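Local structure of N-acetylgalactosaminyltransferase 7 (Homo sapiens, 6IWR) at residues A[181-187]-A[208-214]; A[497-501]-A[570-575]. The protein belongs to the polypeptide GalNAc-transferase family of glycosyltransferases, joining a GT-A domain to a ricin-type beta-trefoil lectin domain. All coordinates share one frame; numbering follows the deposited sequence.

Interaction 1: residues A[181-187]-A[208-214]; sequences EIVLIDD and LVKVFRN
Strands 181-186 and 209-213 run side by side and parallel, axes 4.6 Å apart with directions 24° from each other, as the two strands of a beta-alpha-beta unit in the GT-A domain; helix 197-201 lies on the crossover. Backbone hydrogen bonds pass from one strand to the other and back, beginning with Ile182 N to Leu208 O and including Leu184 N to Lys210 O (2.7 Å). The branched residues Ile182 and Val209 suit extended backbone and lie side by side, Ile182 CB 4.1 Å from Val209 CG2. Ile182 and Leu184 on that face pack against helix 160-173, while Val209 meets Ile202. On the face of Val183 and Phe212, Val183 CG1 approaches ring atom CD2 of Phe212 obliquely at 3.9 Å. Lys210 bends at chi3 and chi4, bringing NZ into a salt bridge 3.0 Å from Glu181 OE1, on its anti lone pair; Ser150 and Leu233 hold OE2. With CG anti to the backbone N (chi1 -174°), Asp186 sends OD2 into a salt bridge with Arg213 NE, 3.0 Å away, while Ser189 takes OD1; Arg213 NH1 pairs with Asp199. Val211 CG2 covers one guanidinium face. Beyond the strands, Asn214 ND2 donates to Asp187 OD1 at 2.9 Å, an oxygen that also takes the Glu218 backbone N-H.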
loop_
_atom_site.group_PDB
_atom_site.type_symbol
_atom_site.label_atom_id
_atom_site.label_comp_id
_atom_site.label_asym_id
_atom_site.label_seq_id
_atom_site.Cartn_x
_atom_site.Cartn_y
_atom_site.Cartn_z
ATOM N N GLU A 181 -5.759 39.364 -14.737
ATOM C CA GLU A 181 -6.926 38.485 -14.779
ATOM C C GLU A 181 -6.528 37.159 -14.145
ATOM O O GLU A 181 -5.354 36.779 -14.152
ATOM C CB GLU A 181 -7.422 38.250 -16.220
ATOM C CG GLU A 181 -6.440 37.425 -17.049
ATOM C CD GLU A 181 -6.876 37.166 -18.488
ATOM O OE1 GLU A 181 -8.092 37.311 -18.779
ATOM O OE2 GLU A 181 -5.989 36.813 -19.321
ATOM N N ILE A 182 -7.513 36.454 -13.599
ATOM C CA ILE A 182 -7.334 35.094 -13.124
ATOM C C ILE A 182 -8.258 34.230 -13.965
ATOM O O ILE A 182 -9.486 34.347 -13.870
ATOM C CB ILE A 182 -7.642 34.942 -11.628
ATOM C CG1 ILE A 182 -6.677 35.800 -10.781
ATOM C CG2 ILE A 182 -7.565 33.460 -11.249
ATOM C CD1 ILE A 182 -7.005 35.845 -9.269
ATOM N N VAL A 183 -7.674 33.381 -14.800
ATOM C CA VAL A 183 -8.424 32.543 -15.729
ATOM C C VAL A 183 -8.499 31.134 -15.154
ATOM O O VAL A 183 -7.477 30.445 -15.051
ATOM C CB VAL A 183 -7.763 32.534 -17.116
ATOM C CG1 VAL A 183 -8.369 31.428 -17.995
ATOM C CG2 VAL A 183 -7.892 33.887 -17.770
ATOM N N LEU A 184 -9.695 30.703 -14.762
ATOM C CA LEU A 184 -9.890 29.322 -14.341
ATOM C C LEU A 184 -10.291 28.519 -15.567
ATOM O O LEU A 184 -11.145 28.958 -16.344
ATOM C CB LEU A 184 -10.951 29.202 -13.247
ATOM C CG LEU A 184 -10.933 30.179 -12.066
ATOM C CD1 LEU A 184 -12.200 29.996 -11.235
ATOM C CD2 LEU A 184 -9.672 30.069 -11.175
ATOM N N ILE A 185 -9.640 27.378 -15.767
ATOM C CA ILE A 185 -9.937 26.478 -16.876
ATOM C C ILE A 185 -10.568 25.222 -16.298
ATOM O O ILE A 185 -9.892 24.400 -15.664
ATOM C CB ILE A 185 -8.693 26.123 -17.700
ATOM C CG1 ILE A 185 -8.043 27.369 -18.275
ATOM C CG2 ILE A 185 -9.090 25.174 -18.824
ATOM C CD1 ILE A 185 -8.800 27.961 -19.410
ATOM N N ASP A 186 -11.863 25.069 -16.541
ATOM C CA ASP A 186 -12.612 23.891 -16.121
ATOM C C ASP A 186 -12.376 22.782 -17.127
ATOM O O ASP A 186 -12.850 22.869 -18.264
ATOM C CB ASP A 186 -14.095 24.224 -16.055
ATOM C CG ASP A 186 -14.906 23.097 -15.501
ATOM O OD1 ASP A 186 -14.413 21.943 -15.501
ATOM O OD2 ASP A 186 -16.031 23.382 -15.044
ATOM N N ASP A 187 -11.655 21.739 -16.730
ATOM C CA ASP A 187 -11.432 20.616 -17.645
ATOM C C ASP A 187 -12.510 19.546 -17.470
ATOM O O ASP A 187 -12.242 18.398 -17.106
ATOM C CB ASP A 187 -10.049 20.021 -17.447
ATOM C CG ASP A 187 -9.616 19.190 -18.629
ATOM O OD1 ASP A 187 -10.049 19.520 -19.760
ATOM O OD2 ASP A 187 -8.868 18.208 -18.422
ATOM N N LEU A 208 -12.522 40.357 -12.813
ATOM C CA LEU A 208 -11.103 40.041 -12.707
ATOM C C LEU A 208 -10.864 38.547 -12.885
ATOM O O LEU A 208 -9.865 38.139 -13.494
ATOM C CB LEU A 208 -10.574 40.516 -11.349
ATOM C CG LEU A 208 -9.104 40.954 -11.238
ATOM C CD1 LEU A 208 -8.372 39.956 -10.371
ATOM C CD2 LEU A 208 -8.424 41.123 -12.598
ATOM N N VAL A 209 -11.768 37.721 -12.345
ATOM C CA VAL A 209 -11.682 36.270 -12.383
ATOM C C VAL A 209 -12.699 35.765 -13.389
ATOM O O VAL A 209 -13.832 36.245 -13.437
ATOM C CB VAL A 209 -11.949 35.665 -10.994
ATOM C CG1 VAL A 209 -11.771 34.113 -11.000
ATOM C CG2 VAL A 209 -11.091 36.362 -9.940
ATOM N N LYS A 210 -12.295 34.816 -14.206
ATOM C CA LYS A 210 -13.171 34.312 -15.241
ATOM C C LYS A 210 -12.918 32.815 -15.364
ATOM O O LYS A 210 -11.849 32.316 -14.993
ATOM C CB LYS A 210 -12.950 35.071 -16.577
ATOM C CG LYS A 210 -11.480 35.393 -16.909
ATOM C CD LYS A 210 -11.293 36.396 -18.057
ATOM C CE LYS A 210 -11.632 37.848 -17.641
ATOM N NZ LYS A 210 -10.433 38.708 -17.433
ATOM N N VAL A 211 -13.935 32.091 -15.827
ATOM C CA VAL A 211 -13.847 30.651 -16.003
ATOM C C VAL A 211 -14.197 30.345 -17.442
ATOM O O VAL A 211 -15.094 30.966 -18.009
ATOM C CB VAL A 211 -14.780 29.884 -15.044
ATOM C CG1 VAL A 211 -16.237 30.250 -15.302
ATOM C CG2 VAL A 211 -14.554 28.393 -15.185
ATOM N N PHE A 212 -13.488 29.398 -18.030
ATOM C CA PHE A 212 -13.818 28.885 -19.348
ATOM C C PHE A 212 -13.933 27.380 -19.231
ATOM O O PHE A 212 -13.060 26.736 -18.642
ATOM C CB PHE A 212 -12.769 29.261 -20.402
ATOM C CG PHE A 212 -12.621 30.748 -20.612
ATOM C CD1 PHE A 212 -13.696 31.519 -21.007
ATOM C CD2 PHE A 212 -11.393 31.368 -20.422
ATOM C CE1 PHE A 212 -13.557 32.878 -21.200
ATOM C CE2 PHE A 212 -11.244 32.741 -20.614
ATOM C CZ PHE A 212 -12.332 33.498 -21.010
ATOM N N ARG A 213 -15.025 26.836 -19.763
ATOM C CA ARG A 213 -15.303 25.408 -19.758
ATOM C C ARG A 213 -14.755 24.737 -21.007
ATOM O O ARG A 213 -14.831 25.280 -22.111
ATOM C CB ARG A 213 -16.801 25.157 -19.688
ATOM C CG ARG A 213 -17.315 24.921 -18.323
ATOM C CD ARG A 213 -17.256 26.176 -17.485
ATOM N NE ARG A 213 -17.458 25.844 -16.072
ATOM C CZ ARG A 213 -18.081 26.637 -15.217
ATOM N NH1 ARG A 213 -18.568 27.800 -15.634
ATOM N NH2 ARG A 213 -18.240 26.265 -13.967
ATOM N N ASN A 214 -14.229 23.530 -20.822
ATOM C CA ASN A 214 -13.802 22.667 -21.910
ATOM C C ASN A 214 -14.940 21.731 -22.284
ATOM O O ASN A 214 -15.658 21.246 -21.411
ATOM C CB ASN A 214 -12.569 21.856 -21.509
ATOM C CG ASN A 214 -11.323 22.692 -21.475
ATOM O OD1 ASN A 214 -11.287 23.780 -22.037
ATOM N ND2 ASN A 214 -10.285 22.186 -20.825
#

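Interaction 2: residues A[497-501]-A[570-575]; sequences VELGP and EVLHQV
A largely apolar contact, with one weak backbone hydrogen bond, joins strand 498-501 to the loop that leads from strand 565-568 into strand 575-578 of the beta-trefoil lectin domain. Leu499 points at the loop and makes the largest share of any residue in the contact. Its CG stands anti to the backbone N (chi1 -162°), and from there the two methyls part: CD2 reaches the backbone of Glu570, 3.5 Å from its CA, while CD1 turns to Val575 CG2. A leucine suits this place because its forked end can fill the bend of the loop at two points. Val575 likewise points toward strand 498-501. Its CG2 rests against the Glu498 carbonyl carbon at 3.6 Å, and its CG1 meets Val497 CG1 at 3.9 Å, the compact branched side chains crossing beside Ile486 of strand 484-487.

Next to this apolar patch, Leu499 N gives its hydrogen to His573 O over 3.3 Å, a nearly straight (169°) but weak bond. The imidazole is held by its own loop: ND1 donates to Glu570 O at 2.7 Å, with that oxygen close to the ring plane. This bond helps close the turn and limits the ring's rotation; Leu499 O lies against CB and CG of His573. The other ring nitrogen, NE2, is hydrogen-bonded to Glu279 of the second subunit, whose Ile281 packs on the same histidine, and Glu570 turns its carboxylate to Arg568. Packing, rather than the weak bond, thus probably supplies most of the grip between strand and loop, whereas the polar groups of His573 shape the loop and link it to the partner subunit.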
loop_
_atom_site.group_PDB
_atom_site.type_symbol
_atom_site.label_atom_id
_atom_site.label_comp_id
_atom_site.label_asym_id
_atom_site.label_seq_id
_atom_site.Cartn_x
_atom_site.Cartn_y
_atom_site.Cartn_z
ATOM N N VAL A 497 10.060 -12.678 -4.332
ATOM C CA VAL A 497 9.460 -12.857 -5.642
ATOM C C VAL A 497 8.863 -14.251 -5.709
ATOM O O VAL A 497 9.379 -15.183 -5.090
ATOM C CB VAL A 497 10.541 -12.611 -6.715
ATOM C CG1 VAL A 497 10.902 -13.870 -7.479
ATOM C CG2 VAL A 497 10.168 -11.462 -7.616
ATOM N N GLU A 498 7.751 -14.397 -6.427
ATOM C CA GLU A 498 7.038 -15.669 -6.513
ATOM C C GLU A 498 6.835 -16.077 -7.967
ATOM O O GLU A 498 7.238 -15.381 -8.911
ATOM C CB GLU A 498 5.689 -15.584 -5.803
ATOM C CG GLU A 498 5.734 -14.739 -4.552
ATOM C CD GLU A 498 4.384 -14.626 -3.870
ATOM O OE1 GLU A 498 3.461 -15.366 -4.272
ATOM O OE2 GLU A 498 4.249 -13.797 -2.937
ATOM N N LEU A 499 6.195 -17.228 -8.134
ATOM C CA LEU A 499 5.797 -17.729 -9.441
ATOM C C LEU A 499 4.301 -17.513 -9.617
ATOM O O LEU A 499 3.520 -17.732 -8.690
ATOM C CB LEU A 499 6.137 -19.215 -9.584
ATOM C CG LEU A 499 6.190 -19.813 -10.994
ATOM C CD1 LEU A 499 7.483 -19.400 -11.649
ATOM C CD2 LEU A 499 6.029 -21.343 -10.990
ATOM N N GLY A 500 3.897 -17.069 -10.799
ATOM C CA GLY A 500 2.486 -16.977 -11.092
ATOM C C GLY A 500 2.200 -17.297 -12.540
ATOM O O GLY A 500 3.111 -17.405 -13.363
ATOM N N PRO A 501 0.926 -17.460 -12.879
ATOM C CA PRO A 501 0.574 -17.719 -14.278
ATOM C C PRO A 501 0.927 -16.522 -15.148
ATOM O O PRO A 501 0.671 -15.373 -14.783
ATOM C CB PRO A 501 -0.939 -17.976 -14.232
ATOM C CG PRO A 501 -1.377 -17.679 -12.861
ATOM C CD PRO A 501 -0.206 -17.637 -11.961
ATOM N N GLU A 570 6.467 -24.535 -9.174
ATOM C CA GLU A 570 5.230 -24.640 -9.953
ATOM C C GLU A 570 4.009 -25.035 -9.153
ATOM O O GLU A 570 3.035 -24.309 -9.113
ATOM C CB GLU A 570 5.367 -25.635 -11.107
ATOM C CG GLU A 570 6.675 -25.580 -11.868
ATOM C CD GLU A 570 6.491 -25.755 -13.360
ATOM O OE1 GLU A 570 5.333 -25.788 -13.805
ATOM O OE2 GLU A 570 7.490 -25.851 -14.087
ATOM N N VAL A 571 4.053 -26.192 -8.528
ATOM C CA VAL A 571 2.938 -26.644 -7.723
ATOM C C VAL A 571 2.735 -25.724 -6.534
ATOM O O VAL A 571 1.622 -25.429 -6.145
ATOM C CB VAL A 571 3.138 -28.086 -7.271
ATOM C CG1 VAL A 571 4.513 -28.251 -6.662
ATOM C CG2 VAL A 571 2.061 -28.488 -6.289
ATOM N N LEU A 572 3.845 -25.291 -5.973
ATOM C CA LEU A 572 3.934 -24.374 -4.860
ATOM C C LEU A 572 4.042 -22.894 -5.212
ATOM O O LEU A 572 3.998 -22.072 -4.315
ATOM C CB LEU A 572 5.089 -24.761 -3.944
ATOM C CG LEU A 572 4.959 -26.049 -3.137
ATOM C CD1 LEU A 572 6.243 -26.322 -2.390
ATOM C CD2 LEU A 572 3.803 -25.963 -2.166
ATOM N N HIS A 573 4.173 -22.552 -6.491
ATOM C CA HIS A 573 4.333 -21.153 -6.929
ATOM C C HIS A 573 5.499 -20.434 -6.248
ATOM O O HIS A 573 5.380 -19.334 -5.745
ATOM C CB HIS A 573 3.048 -20.360 -6.755
ATOM C CG HIS A 573 1.949 -20.757 -7.688
ATOM N ND1 HIS A 573 1.916 -21.970 -8.333
ATOM C CD2 HIS A 573 0.831 -20.103 -8.068
ATOM C CE1 HIS A 573 0.829 -22.044 -9.072
ATOM N NE2 HIS A 573 0.158 -20.921 -8.933
ATOM N N GLN A 574 6.627 -21.108 -6.246
ATOM C CA GLN A 574 7.824 -20.796 -5.481
ATOM C C GLN A 574 9.015 -20.607 -6.401
ATOM O O GLN A 574 9.233 -21.395 -7.325
ATOM C CB GLN A 574 8.136 -21.908 -4.496
ATOM C CG GLN A 574 8.606 -21.433 -3.149
ATOM C CD GLN A 574 8.096 -22.313 -2.034
ATOM O OE1 GLN A 574 8.365 -23.512 -2.017
ATOM N NE2 GLN A 574 7.323 -21.728 -1.111
ATOM N N VAL A 575 9.780 -19.556 -6.142
ATOM C CA VAL A 575 10.993 -19.258 -6.890
ATOM C C VAL A 575 12.166 -19.297 -5.923
ATOM O O VAL A 575 12.180 -18.566 -4.924
ATOM C CB VAL A 575 10.914 -17.890 -7.585
ATOM C CG1 VAL A 575 12.285 -17.510 -8.115
ATOM C CG2 VAL A 575 9.874 -17.906 -8.690
#

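In the fold
The two contacts belong to different domains and do not touch: their centres are 54 Å apart, their nearest atoms about 35 Å, and they lie on opposite sides of the chain's centre. Interaction 1 comes first along the chain, within the large mixed sheet of the GT-A domain, where strand 179-186 also pairs with 149-155; the side chain of Asp187 is about 13 Å from the bound manganese ion. Interaction 2 follows in the lectin domain, where strand 498-501, one half of a two-stranded sheet with 484-487, meets a loop. They share no strand or sheet. The first is buried in its own domain, whereas the second is partly buried, its loop 570-575 packing also against the second subunit.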